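Local coordinates for protein NtrC family transcriptional regulator (PDB 2Q5C) that is probably an ATP-dependent, sequence-specific DNA-binding transcriptional regulator of the NtrC family, represented here by its N-terminal PrpR-type domain, at residues 77-89 / 106-118. Numbering follows the deposited sequence.
Sequences KVTRFDTMRAVYN and IVDKHEIEAMLGV
With CG1 turned away from the backbone N (chi1 171°), Val87 lays that methyl 3.7 Å from Leu116 CD1 and 4.0 Å from Val118 CG2. Met84, its chain bent at chi2 and chi3 in the conformer described, brings CE to 3.7 Å from Leu116 CD1 and near Met115 CB. Met84, Met115 and Ile112 were each modelled in two conformers, so this placement is tentative, and the very short approaches of Ile112 CD1 to Met84 and to Val87 CG2 are doubtful. Leu116 CD1 lies against the backbone of Tyr88 too. One turn nearer the start of helix 80-89, Thr83 CG2 meets Val107 CG1 at 3.5 Å; just ahead of the helix, Val78 O lies 3.5 Å from Ile106 CG2. The one polar link, for one of two Arg80 conformers, is weak: Arg80 NE to Ile106 O, 3.5 Å and bent to 143°. A capping box of Thr79 and Asp82 starts this helix, and Asp108 N-caps the other. The helix axes, inclined at 49°, approach to 11.1 Å. Strand 96-102, helix 109-116 and parallel strand 119-125 form a beta-alpha-beta crossover; helix 80-90 packs beside its helix, Val87 and Thr83 touching Leu97 and Leu99 of strand 96-102, while Ile112 touches Ile120 of strand 119-125.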
loop_
_atom_site.group_PDB
_atom_site.type_symbol
_atom_site.label_atom_id
_atom_site.label_comp_id
_atom_site.label_asym_id
_atom_site.label_seq_id
_atom_site.Cartn_x
_atom_site.Cartn_y
_atom_site.Cartn_z
ATOM N N LYS A 77 3.797 0.390 -6.728
ATOM C CA LYS A 77 4.738 -0.515 -6.055
ATOM C C LYS A 77 5.274 0.143 -4.791
ATOM O O LYS A 77 5.593 1.330 -4.832
ATOM C CB LYS A 77 5.890 -0.893 -6.982
ATOM C CG LYS A 77 5.463 -1.432 -8.352
ATOM C CD LYS A 77 4.582 -2.675 -8.244
ATOM C CE LYS A 77 4.045 -3.083 -9.625
ATOM N NZ LYS A 77 3.229 -4.337 -9.577
ATOM N N VAL A 78 5.322 -0.633 -3.711
ATOM C CA VAL A 78 6.035 -0.219 -2.497
ATOM C C VAL A 78 7.541 -0.313 -2.830
ATOM O O VAL A 78 8.003 -1.357 -3.298
ATOM C CB VAL A 78 5.704 -1.106 -1.291
ATOM C CG1 VAL A 78 6.364 -0.523 -0.039
ATOM C CG2 VAL A 78 4.180 -1.233 -1.084
ATOM N N THR A 79 8.278 0.782 -2.631
ATOM C CA THR A 79 9.686 0.827 -3.028
ATOM C C THR A 79 10.639 0.586 -1.872
ATOM O O THR A 79 10.270 0.633 -0.693
ATOM C CB THR A 79 10.094 2.115 -3.696
ATOM O OG1 THR A 79 10.124 3.159 -2.711
ATOM C CG2 THR A 79 9.105 2.500 -4.789
ATOM N N ARG A 80 11.891 0.357 -2.247
ATOM C CA ARG A 80 12.930 0.125 -1.251
ATOM C C ARG A 80 13.151 1.393 -0.443
ATOM O O ARG A 80 13.311 1.326 0.798
ATOM C CB ARG A 80 14.243 -0.335 -1.904
ATOM C CG ARG A 80 14.188 -1.752 -2.452
ATOM C CD ARG A 80 15.425 -1.996 -3.353
ATOM N NE ARG A 80 15.392 -3.310 -3.973
ATOM C CZ ARG A 80 16.372 -3.797 -4.724
ATOM N NH1 ARG A 80 17.456 -3.068 -4.928
ATOM N NH2 ARG A 80 16.262 -5.002 -5.268
ATOM N N PHE A 81 13.119 2.546 -1.105
ATOM C CA PHE A 81 13.336 3.801 -0.369
ATOM C C PHE A 81 12.115 4.125 0.525
ATOM O O PHE A 81 12.283 4.659 1.639
ATOM C CB PHE A 81 13.599 4.959 -1.336
ATOM C CG PHE A 81 14.093 6.202 -0.668
ATOM C CD1 PHE A 81 15.349 6.226 -0.094
ATOM C CD2 PHE A 81 13.336 7.357 -0.669
ATOM C CE1 PHE A 81 15.834 7.387 0.523
ATOM C CE2 PHE A 81 13.818 8.526 -0.073
ATOM C CZ PHE A 81 15.068 8.531 0.514
ATOM N N ASP A 82 10.906 3.808 0.076
ATOM C CA ASP A 82 9.713 3.955 0.930
ATOM C C ASP A 82 9.928 3.150 2.213
ATOM O O ASP A 82 9.605 3.610 3.336
ATOM C CB ASP A 82 8.457 3.369 0.264
ATOM C CG ASP A 82 7.951 4.150 -0.956
ATOM O OD1 ASP A 82 8.106 5.380 -0.989
ATOM O OD2 ASP A 82 7.341 3.456 -1.824
ATOM N N THR A 83 10.437 1.928 2.074
ATOM C CA THR A 83 10.670 1.060 3.249
ATOM C C THR A 83 11.756 1.658 4.160
ATOM O O THR A 83 11.589 1.695 5.375
ATOM C CB THR A 83 11.046 -0.337 2.781
ATOM O OG1 THR A 83 9.949 -0.870 2.031
ATOM C CG2 THR A 83 11.241 -1.253 3.999
ATOM N N MET A 84 12.853 2.121 3.585
ATOM C CA MET A 84 13.906 2.697 4.392
ATOM C C MET A 84 13.396 3.900 5.141
ATOM O O MET A 84 13.681 4.024 6.331
ATOM C CB MET A 84 15.108 3.058 3.525
ATOM C CG MET A 84 15.712 1.872 2.820
ATOM S SD MET A 84 16.235 0.534 3.931
ATOM C CE MET A 84 17.799 1.190 4.553
ATOM N N ARG A 85 12.639 4.784 4.480
ATOM C CA ARG A 85 12.077 5.963 5.188
ATOM C C ARG A 85 11.287 5.523 6.426
ATOM O O ARG A 85 11.412 6.132 7.501
ATOM C CB ARG A 85 11.099 6.721 4.292
ATOM C CG ARG A 85 11.705 7.604 3.214
ATOM C CD ARG A 85 10.589 8.103 2.317
ATOM N NE ARG A 85 10.968 9.319 1.600
ATOM C CZ ARG A 85 10.294 9.826 0.570
ATOM N NH1 ARG A 85 9.215 9.237 0.125
ATOM N NH2 ARG A 85 10.743 10.938 -0.027
ATOM N N ALA A 86 10.498 4.461 6.291
ATOM C CA ALA A 86 9.684 4.006 7.409
ATOM C C ALA A 86 10.547 3.431 8.517
ATOM O O ALA A 86 10.286 3.724 9.698
ATOM C CB ALA A 86 8.640 3.006 6.960
ATOM N N VAL A 87 11.550 2.642 8.178
ATOM C CA VAL A 87 12.422 2.072 9.213
ATOM C C VAL A 87 13.168 3.199 9.925
ATOM O O VAL A 87 13.309 3.210 11.164
ATOM C CB VAL A 87 13.376 1.076 8.604
ATOM C CG1 VAL A 87 14.449 0.654 9.656
ATOM C CG2 VAL A 87 12.603 -0.133 8.079
ATOM N N TYR A 88 13.690 4.141 9.171
ATOM C CA TYR A 88 14.353 5.287 9.752
ATOM C C TYR A 88 13.458 6.014 10.757
ATOM O O TYR A 88 13.907 6.352 11.856
ATOM C CB TYR A 88 14.806 6.206 8.603
ATOM C CG TYR A 88 15.276 7.537 9.035
ATOM C CD1 TYR A 88 16.509 7.675 9.645
ATOM C CD2 TYR A 88 14.495 8.668 8.833
ATOM C CE1 TYR A 88 16.965 8.918 10.068
ATOM C CE2 TYR A 88 14.960 9.933 9.235
ATOM C CZ TYR A 88 16.191 10.030 9.842
ATOM O OH TYR A 88 16.661 11.243 10.279
ATOM N N ASN A 89 12.197 6.243 10.419
ATOM C CA ASN A 89 11.278 6.908 11.323
ATOM C C ASN A 89 10.968 6.048 12.539
ATOM O O ASN A 89 10.870 6.574 13.661
ATOM C CB ASN A 89 9.974 7.202 10.610
ATOM C CG ASN A 89 10.070 8.368 9.663
ATOM O OD1 ASN A 89 10.805 9.320 9.903
ATOM N ND2 ASN A 89 9.263 8.330 8.613
ATOM N N ILE A 106 10.582 -6.550 -0.021
ATOM C CA ILE A 106 10.860 -5.439 -0.941
ATOM C C ILE A 106 12.354 -5.071 -0.906
ATOM O O ILE A 106 13.004 -4.861 -1.942
ATOM C CB ILE A 106 9.987 -4.197 -0.603
ATOM C CG1 ILE A 106 8.508 -4.479 -0.882
ATOM C CG2 ILE A 106 10.415 -2.996 -1.407
ATOM C CD1 ILE A 106 7.702 -4.915 0.339
ATOM N N VAL A 107 12.875 -4.954 0.306
ATOM C CA VAL A 107 14.277 -4.647 0.511
ATOM C C VAL A 107 14.863 -5.840 1.275
ATOM O O VAL A 107 14.162 -6.491 2.052
ATOM C CB VAL A 107 14.453 -3.275 1.252
ATOM C CG1 VAL A 107 13.705 -3.284 2.542
ATOM C CG2 VAL A 107 15.916 -2.934 1.447
ATOM N N ASP A 108 16.136 -6.151 1.040
ATOM C CA ASP A 108 16.800 -7.173 1.837
ATOM C C ASP A 108 16.925 -6.692 3.296
ATOM O O ASP A 108 17.486 -5.616 3.560
ATOM C CB ASP A 108 18.152 -7.478 1.193
ATOM C CG ASP A 108 18.893 -8.571 1.894
ATOM O OD1 ASP A 108 19.379 -8.337 3.016
ATOM O OD2 ASP A 108 19.002 -9.679 1.317
ATOM N N LYS A 109 16.363 -7.500 4.198
ATOM C CA LYS A 109 16.300 -7.197 5.627
ATOM C C LYS A 109 17.688 -6.920 6.182
ATOM O O LYS A 109 17.904 -5.926 6.902
ATOM C CB LYS A 109 15.621 -8.352 6.374
ATOM C CG LYS A 109 15.952 -8.453 7.838
ATOM C CD LYS A 109 15.439 -9.774 8.375
ATOM C CE LYS A 109 16.559 -10.565 9.002
ATOM N NZ LYS A 109 17.407 -9.766 9.937
ATOM N N HIS A 110 18.632 -7.781 5.813
ATOM C CA HIS A 110 20.009 -7.656 6.294
ATOM C C HIS A 110 20.666 -6.368 5.830
ATOM O O HIS A 110 21.445 -5.752 6.550
ATOM C CB HIS A 110 20.874 -8.843 5.871
ATOM C CG HIS A 110 20.379 -10.167 6.358
ATOM N ND1 HIS A 110 20.372 -10.534 7.685
ATOM C CD2 HIS A 110 19.921 -11.235 5.671
ATOM C CE1 HIS A 110 19.906 -11.762 7.794
ATOM N NE2 HIS A 110 19.612 -12.206 6.590
ATOM N N GLU A 111 20.327 -5.948 4.610
ATOM C CA GLU A 111 20.842 -4.702 4.103
ATOM C C GLU A 111 20.354 -3.505 4.915
ATOM O O GLU A 111 21.122 -2.589 5.216
ATOM C CB GLU A 111 20.478 -4.545 2.619
ATOM C CG GLU A 111 21.189 -3.394 1.997
ATOM C CD GLU A 111 21.220 -3.404 0.478
ATOM O OE1 GLU A 111 20.351 -4.024 -0.162
ATOM O OE2 GLU A 111 22.122 -2.736 -0.059
ATOM N N ILE A 112 19.079 -3.492 5.274
ATOM C CA ILE A 112 18.570 -2.361 6.042
ATOM C C ILE A 112 19.104 -2.360 7.490
ATOM O O ILE A 112 19.346 -1.303 8.069
ATOM C CB ILE A 112 17.032 -2.301 5.956
ATOM C CG1 ILE A 112 16.469 -1.033 6.611
ATOM C CG2 ILE A 112 16.401 -3.599 6.469
ATOM C CD1 ILE A 112 15.210 -0.528 5.904
ATOM N N GLU A 113 19.323 -3.549 8.054
ATOM C CA GLU A 113 19.976 -3.644 9.379
ATOM C C GLU A 113 21.357 -3.025 9.339
ATOM O O GLU A 113 21.720 -2.234 10.213
ATOM C CB GLU A 113 20.101 -5.096 9.804
ATOM C CG GLU A 113 18.771 -5.725 10.222
ATOM C CD GLU A 113 18.912 -7.174 10.610
ATOM O OE1 GLU A 113 19.490 -7.966 9.822
ATOM O OE2 GLU A 113 18.430 -7.550 11.694
ATOM N N ALA A 114 22.122 -3.376 8.310
ATOM C CA ALA A 114 23.456 -2.838 8.136
ATOM C C ALA A 114 23.461 -1.329 7.929
ATOM O O ALA A 114 24.299 -0.632 8.502
ATOM C CB ALA A 114 24.131 -3.550 6.979
ATOM N N MET A 115 22.535 -0.831 7.104
ATOM C CA MET A 115 22.524 0.577 6.672
ATOM C C MET A 115 21.920 1.553 7.701
ATOM O O MET A 115 22.268 2.744 7.729
ATOM C CB MET A 115 21.800 0.728 5.304
ATOM C CG MET A 115 22.377 -0.075 4.079
ATOM S SD MET A 115 21.535 0.235 2.469
ATOM C CE MET A 115 22.110 1.903 2.364
ATOM N N LEU A 116 21.006 1.050 8.539
ATOM C CA LEU A 116 20.311 1.895 9.516
ATOM C C LEU A 116 20.576 1.523 10.979
ATOM O O LEU A 116 20.067 2.188 11.896
ATOM C CB LEU A 116 18.799 1.957 9.208
ATOM C CG LEU A 116 18.392 2.779 7.973
ATOM C CD1 LEU A 116 16.881 2.744 7.837
ATOM C CD2 LEU A 116 18.879 4.221 8.068
ATOM N N GLY A 117 21.362 0.485 11.212
ATOM C CA GLY A 117 21.781 0.130 12.563
ATOM C C GLY A 117 20.626 -0.327 13.427
ATOM O O GLY A 117 20.493 0.073 14.595
ATOM N N VAL A 118 19.779 -1.167 12.844
ATOM C CA VAL A 118 18.622 -1.753 13.523
ATOM C C VAL A 118 18.650 -3.272 13.474
ATOM O O VAL A 118 19.455 -3.865 12.740
ATOM C CB VAL A 118 17.290 -1.248 12.900
ATOM C CG1 VAL A 118 17.114 0.219 13.164
ATOM C CG2 VAL A 118 17.242 -1.531 11.403
#